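Local atomic coordinates of EpsJ (Vibrio vulnificus, PDB entry 2RET), a protein that binds the pseudopilin EpsI and probably acts with it as a minor pseudopilin in the pseudopilus of the type 2 secretion system. Residues 95-100 with 116-121; 121-126 with 152-157. All blocks are in the same frame, centred on the assembly; numbering follows the deposited sequence.

Interaction 1. Residues 95-100 with 116-121; sequences ERLERV and TPLLSD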
loop_
_atom_site.group_PDB
_atom_site.type_symbol
_atom_site.label_atom_id
_atom_site.label_comp_id
_atom_site.label_asym_id
_atom_site.label_seq_id
_atom_site.Cartn_x
_atom_site.Cartn_y
_atom_site.Cartn_z
ATOM N N GLU B 95 12.316 -31.491 25.159
ATOM C CA GLU B 95 11.798 -32.051 23.922
ATOM C C GLU B 95 10.408 -31.523 23.540
ATOM O O GLU B 95 9.632 -32.207 22.888
ATOM C CB GLU B 95 11.865 -33.582 23.998
ATOM C CG GLU B 95 13.314 -34.056 23.959
ATOM C CD GLU B 95 13.484 -35.566 24.068
ATOM O OE1 GLU B 95 12.535 -36.261 24.537
ATOM O OE2 GLU B 95 14.590 -36.045 23.697
ATOM N N ARG B 96 10.113 -30.304 23.969
ATOM C CA ARG B 96 8.944 -29.572 23.529
ATOM C C ARG B 96 9.375 -28.331 22.736
ATOM O O ARG B 96 10.190 -27.536 23.213
ATOM C CB ARG B 96 8.134 -29.052 24.715
ATOM C CG ARG B 96 7.108 -29.958 25.284
ATOM C CD ARG B 96 6.231 -29.134 26.264
ATOM N NE ARG B 96 7.042 -28.253 27.127
ATOM C CZ ARG B 96 7.553 -28.596 28.318
ATOM N NH1 ARG B 96 7.328 -29.794 28.853
ATOM N NH2 ARG B 96 8.285 -27.729 28.998
ATOM N N LEU B 97 8.805 -28.158 21.550
ATOM C CA LEU B 97 8.862 -26.875 20.884
ATOM C C LEU B 97 7.861 -25.929 21.588
ATOM O O LEU B 97 6.697 -26.259 21.796
ATOM C CB LEU B 97 8.589 -26.997 19.357
ATOM C CG LEU B 97 8.833 -25.714 18.548
ATOM C CD1 LEU B 97 10.327 -25.464 18.416
ATOM C CD2 LEU B 97 8.155 -25.797 17.180
ATOM N N GLU B 98 8.370 -24.773 21.991
ATOM C CA GLU B 98 7.611 -23.729 22.628
ATOM C C GLU B 98 7.756 -22.475 21.815
ATOM O O GLU B 98 8.811 -22.238 21.280
ATOM C CB GLU B 98 8.170 -23.478 24.028
ATOM C CG GLU B 98 7.918 -24.678 24.929
ATOM C CD GLU B 98 8.166 -24.402 26.370
ATOM O OE1 GLU B 98 8.940 -23.490 26.725
ATOM O OE2 GLU B 98 7.564 -25.125 27.168
ATOM N N ARG B 99 6.675 -21.703 21.715
ATOM C CA ARG B 99 6.653 -20.404 21.051
ATOM C C ARG B 99 6.461 -19.343 22.114
ATOM O O ARG B 99 5.633 -19.496 23.002
ATOM C CB ARG B 99 5.514 -20.329 20.036
ATOM C CG ARG B 99 5.437 -18.963 19.266
ATOM C CD ARG B 99 4.070 -18.392 19.401
ATOM N NE ARG B 99 3.814 -17.345 18.447
ATOM C CZ ARG B 99 2.736 -16.577 18.443
ATOM N NH1 ARG B 99 1.784 -16.726 19.339
ATOM N NH2 ARG B 99 2.624 -15.638 17.527
ATOM N N VAL B 100 7.286 -18.305 22.049
ATOM C CA VAL B 100 7.267 -17.239 23.018
ATOM C C VAL B 100 6.884 -15.967 22.300
ATOM O O VAL B 100 7.306 -15.741 21.200
ATOM C CB VAL B 100 8.622 -17.020 23.720
ATOM C CG1 VAL B 100 8.438 -16.025 24.887
ATOM C CG2 VAL B 100 9.262 -18.375 24.204
ATOM N N THR B 116 3.752 -20.606 24.630
ATOM C CA THR B 116 2.858 -21.609 24.130
ATOM C C THR B 116 3.607 -22.915 23.876
ATOM O O THR B 116 4.458 -22.967 22.977
ATOM C CB THR B 116 2.224 -21.138 22.834
ATOM O OG1 THR B 116 1.532 -19.923 23.100
ATOM C CG2 THR B 116 1.220 -22.183 22.279
ATOM N N PRO B 117 3.264 -23.983 24.639
ATOM C CA PRO B 117 3.686 -25.350 24.254
ATOM C C PRO B 117 3.066 -25.766 22.933
ATOM O O PRO B 117 1.893 -26.125 22.890
ATOM C CB PRO B 117 3.165 -26.248 25.380
ATOM C CG PRO B 117 2.432 -25.375 26.324
ATOM C CD PRO B 117 2.434 -23.961 25.860
ATOM N N LEU B 118 3.853 -25.746 21.867
ATOM C CA LEU B 118 3.321 -25.956 20.536
ATOM C C LEU B 118 3.373 -27.427 20.057
ATOM O O LEU B 118 2.460 -27.922 19.354
ATOM C CB LEU B 118 4.099 -25.053 19.581
ATOM C CG LEU B 118 3.417 -24.642 18.293
ATOM C CD1 LEU B 118 1.966 -24.069 18.527
ATOM C CD2 LEU B 118 4.292 -23.620 17.629
ATOM N N LEU B 119 4.445 -28.122 20.414
ATOM C CA LEU B 119 4.671 -29.453 19.871
ATOM C C LEU B 119 5.616 -30.275 20.748
ATOM O O LEU B 119 6.766 -29.932 20.938
ATOM C CB LEU B 119 5.213 -29.311 18.434
ATOM C CG LEU B 119 5.211 -30.453 17.442
ATOM C CD1 LEU B 119 3.816 -30.881 17.094
ATOM C CD2 LEU B 119 5.979 -29.955 16.199
ATOM N N SER B 120 5.089 -31.385 21.251
ATOM C CA SER B 120 5.825 -32.305 22.086
ATOM C C SER B 120 6.679 -33.226 21.224
ATOM O O SER B 120 6.528 -33.294 20.019
ATOM C CB SER B 120 4.853 -33.128 22.927
ATOM O OG SER B 120 4.010 -33.840 22.040
ATOM N N ASP B 121 7.621 -33.885 21.852
ATOM C CA ASP B 121 8.537 -34.792 21.162
ATOM C C ASP B 121 9.231 -34.177 19.940
ATOM O O ASP B 121 9.232 -34.757 18.839
ATOM C CB ASP B 121 7.822 -36.095 20.798
ATOM C CG ASP B 121 7.563 -36.987 22.013
ATOM O OD1 ASP B 121 8.106 -36.746 23.125
ATOM O OD2 ASP B 121 6.810 -37.955 21.837
HETATM O O HOH W 1 10.075 -36.224 25.393
HETATM O O HOH W 2 3.022 -17.923 22.879
#
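L97 and L119 stand side by side on one face of an antiparallel hairpin, with L97 CB 4.2 Å from L119 CB. L97 CG is anti to the backbone N (chi1 -171°) and sits beside the carbonyl carbon. L119 has the same form. Both side chains leave the same face but spread apart toward their tips. L118 breaks the alternation. Both L118 and L119 face L97 in a classic beta bulge. L97 O takes both of their amides, L118 N at 2.9 Å and L119 N at 3.2 Å. The bulge thus brings two neighbouring leucines to one side of the ladder. L118 CB sits 3.6 Å from L97 O, and L118 CD2 meets L97 CD2 at 4.5 Å. Beyond the bulge, R99 and T116 form a hydrogen-bonded pair, with T116 N 2.7 Å from R99 O. A water bridges R99 O and T116 OG1.

E98 and P117 lie on the other face. R96 bends at chi3 and meets E98 side-on, in a salt bridge with R96 NE 3.2 Å from E98 OE2. Its NE and NH2 both reach E98 OE2 from the same face of the carboxylate. E98 OE2 lies near the guanidinium plane, at its edge. The second carboxylate oxygen, E98 OE1, pairs with R91. At the open end of the hairpin, E95 OE1 and D121 OD1 are 4.7 Å apart. A water donates to both, which probably eases their like charges.

The two short strand segments are strongly twisted, 136° between their directions, yet stay paired. Strand 114-119 is the outermost of its sheet within this chain, and strand 79-93 flanks 96-102 on its other side. Helix 10-32 packs on the leucine face. L118 touches A24, L119 touches R17, R99 reaches D31, and L119 also meets L153 and L155 of strand 148-155.

Interaction 2. Residues 121-126 with 152-157; sequences DVEELN and ELTLKD
V122 and L155 meet where strands 122-130 and 148-155 pair antiparallel inside the smaller sheet. V122 CG2 lies 3.5 Å from L155 CD2, a tight contact. With chi1 at 171°, CG2 sits beside the backbone N of V122, and this is the branch that meets L155. On the same face L153 CD2 fills in between, 3.9 Å from L125 CD1 and also near V122 CG1.

E124, T154, N126 and E152 make the opposite, polar face. At the end of the ladder, E123 OE1 lies 3.5 Å from T154 CG2. E123 OE2 rests against the aliphatic part of K156, with K156 CG and CE each 3.3 Å away. K156 bends at chi2 and chi3 and crosses E123 at about a right angle. D121 CB packs on K156 CB at 3.8 Å.

Backbone bonds hold these groups in place. E123 N reaches T154 O at 2.7 Å. K156 N is bonded to D121 O. N126 and E152 form a full two-bond pair.

Further out, L97 of the adjoining hairpin and M28 of helix 10-32 pack on L153. W54 touches L125 and N126.

The contact is therefore two-faced. Apolar packing secures the buried side. E123 OE2 and K156 NZ stay 4.4 Å apart, too far for a salt bridge, and any attraction is probably weak and long-range. K156 NZ also has a long, weak ion pair with E95.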
loop_
_atom_site.group_PDB
_atom_site.type_symbol
_atom_site.label_atom_id
_atom_site.label_comp_id
_atom_site.label_asym_id
_atom_site.label_seq_id
_atom_site.Cartn_x
_atom_site.Cartn_y
_atom_site.Cartn_z
ATOM N N ASP B 121 7.621 -33.885 21.852
ATOM C CA ASP B 121 8.537 -34.792 21.162
ATOM C C ASP B 121 9.231 -34.177 19.940
ATOM O O ASP B 121 9.232 -34.757 18.839
ATOM C CB ASP B 121 7.822 -36.095 20.798
ATOM C CG ASP B 121 7.563 -36.987 22.013
ATOM O OD1 ASP B 121 8.106 -36.746 23.125
ATOM O OD2 ASP B 121 6.810 -37.955 21.837
ATOM N N VAL B 122 9.833 -33.008 20.166
ATOM C CA VAL B 122 10.667 -32.335 19.168
ATOM C C VAL B 122 12.065 -32.352 19.740
ATOM O O VAL B 122 12.293 -31.818 20.790
ATOM C CB VAL B 122 10.178 -30.896 18.879
ATOM C CG1 VAL B 122 11.185 -30.133 18.014
ATOM C CG2 VAL B 122 8.828 -30.949 18.165
ATOM N N GLU B 123 12.993 -33.006 19.081
ATOM C CA GLU B 123 14.332 -33.118 19.618
ATOM C C GLU B 123 15.168 -31.871 19.319
ATOM O O GLU B 123 15.938 -31.393 20.174
ATOM C CB GLU B 123 15.013 -34.366 19.050
ATOM C CG GLU B 123 14.418 -35.682 19.601
ATOM C CD GLU B 123 14.785 -36.909 18.787
ATOM O OE1 GLU B 123 15.493 -36.776 17.764
ATOM O OE2 GLU B 123 14.367 -38.018 19.186
ATOM N N GLU B 124 14.996 -31.332 18.117
ATOM C CA GLU B 124 15.902 -30.322 17.592
ATOM C C GLU B 124 15.091 -29.318 16.808
ATOM O O GLU B 124 14.014 -29.639 16.283
ATOM C CB GLU B 124 16.987 -30.963 16.699
ATOM C CG GLU B 124 18.176 -30.040 16.434
ATOM C CD GLU B 124 19.236 -30.640 15.518
ATOM O OE1 GLU B 124 19.545 -31.860 15.647
ATOM O OE2 GLU B 124 19.781 -29.873 14.678
ATOM N N LEU B 125 15.617 -28.095 16.844
ATOM C CA LEU B 125 15.281 -26.982 16.021
ATOM C C LEU B 125 16.553 -26.578 15.273
ATOM O O LEU B 125 17.536 -26.275 15.885
ATOM C CB LEU B 125 14.794 -25.814 16.909
ATOM C CG LEU B 125 14.584 -24.445 16.233
ATOM C CD1 LEU B 125 13.494 -24.541 15.186
ATOM C CD2 LEU B 125 14.298 -23.313 17.252
ATOM N N ASN B 126 16.505 -26.583 13.949
ATOM C CA ASN B 126 17.564 -26.029 13.121
ATOM C C ASN B 126 17.046 -25.059 12.041
ATOM O O ASN B 126 16.096 -25.342 11.349
ATOM C CB ASN B 126 18.348 -27.136 12.440
ATOM C CG ASN B 126 19.647 -26.626 11.824
ATOM O OD1 ASN B 126 20.458 -25.942 12.477
ATOM N ND2 ASN B 126 19.839 -26.939 10.556
ATOM N N GLU B 152 13.736 -26.267 10.205
ATOM C CA GLU B 152 13.668 -27.709 10.319
ATOM C C GLU B 152 13.466 -28.194 11.761
ATOM O O GLU B 152 14.164 -27.802 12.650
ATOM C CB GLU B 152 14.938 -28.327 9.743
ATOM C CG GLU B 152 14.905 -29.849 9.727
ATOM C CD GLU B 152 16.173 -30.416 9.155
ATOM O OE1 GLU B 152 17.219 -30.369 9.868
ATOM O OE2 GLU B 152 16.104 -30.878 7.983
ATOM N N LEU B 153 12.490 -29.082 11.945
ATOM C CA LEU B 153 12.215 -29.765 13.215
ATOM C C LEU B 153 12.546 -31.238 13.071
ATOM O O LEU B 153 12.280 -31.834 12.048
ATOM C CB LEU B 153 10.732 -29.627 13.582
ATOM C CG LEU B 153 10.183 -28.191 13.616
ATOM C CD1 LEU B 153 8.692 -28.196 13.864
ATOM C CD2 LEU B 153 10.905 -27.435 14.698
ATOM N N THR B 154 13.142 -31.808 14.107
ATOM C CA THR B 154 13.393 -33.227 14.216
ATOM C C THR B 154 12.404 -33.727 15.282
ATOM O O THR B 154 12.520 -33.411 16.483
ATOM C CB THR B 154 14.851 -33.503 14.619
ATOM O OG1 THR B 154 15.723 -32.863 13.675
ATOM C CG2 THR B 154 15.173 -35.084 14.724
ATOM N N LEU B 155 11.404 -34.461 14.791
ATOM C CA LEU B 155 10.421 -35.112 15.609
ATOM C C LEU B 155 10.870 -36.545 15.949
ATOM O O LEU B 155 11.463 -37.242 15.133
ATOM C CB LEU B 155 9.060 -35.136 14.917
ATOM C CG LEU B 155 8.431 -33.865 14.334
ATOM C CD1 LEU B 155 6.901 -34.037 14.171
ATOM C CD2 LEU B 155 8.783 -32.622 15.125
ATOM N N LYS B 156 10.568 -36.960 17.168
ATOM C CA LYS B 156 10.871 -38.285 17.667
ATOM C C LYS B 156 10.261 -39.392 16.813
ATOM O O LYS B 156 10.880 -40.416 16.556
ATOM C CB LYS B 156 10.344 -38.417 19.102
ATOM C CG LYS B 156 11.236 -37.758 20.165
ATOM C CD LYS B 156 11.429 -38.706 21.407
ATOM C CE LYS B 156 12.850 -38.628 22.035
ATOM N NZ LYS B 156 13.142 -39.810 22.996
ATOM N N ASP B 157 9.034 -39.146 16.391
ATOM C CA ASP B 157 8.259 -40.091 15.612
ATOM C C ASP B 157 8.468 -39.897 14.095
ATOM O O ASP B 157 8.830 -40.817 13.386
ATOM C CB ASP B 157 6.774 -40.040 16.003
ATOM C CG ASP B 157 6.222 -38.615 16.176
ATOM O OD1 ASP B 157 6.928 -37.603 15.971
ATOM O OD2 ASP B 157 5.040 -38.496 16.559
#

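From the N terminus, helix 10-32 comes first and packs beside both later contacts. Interaction 1 then closes the hairpin of strands 96-102 and 114-119. D121 belongs to both contacts, and the chain passes through it directly into strand 122-130. Interaction 2 closes the longer excursion from 126 to 152. The two loops lie in series, so neither nests in nor crosses the other. The centres of interaction 1 and interaction 2 are about 10 Å apart. E95 O lies 2.8 Å from V122 N, a probable hydrogen bond between the two. Leucines of the two contacts also pack together. Together the contacts join the edge of the larger antiparallel sheet to the smaller one, next to the helix.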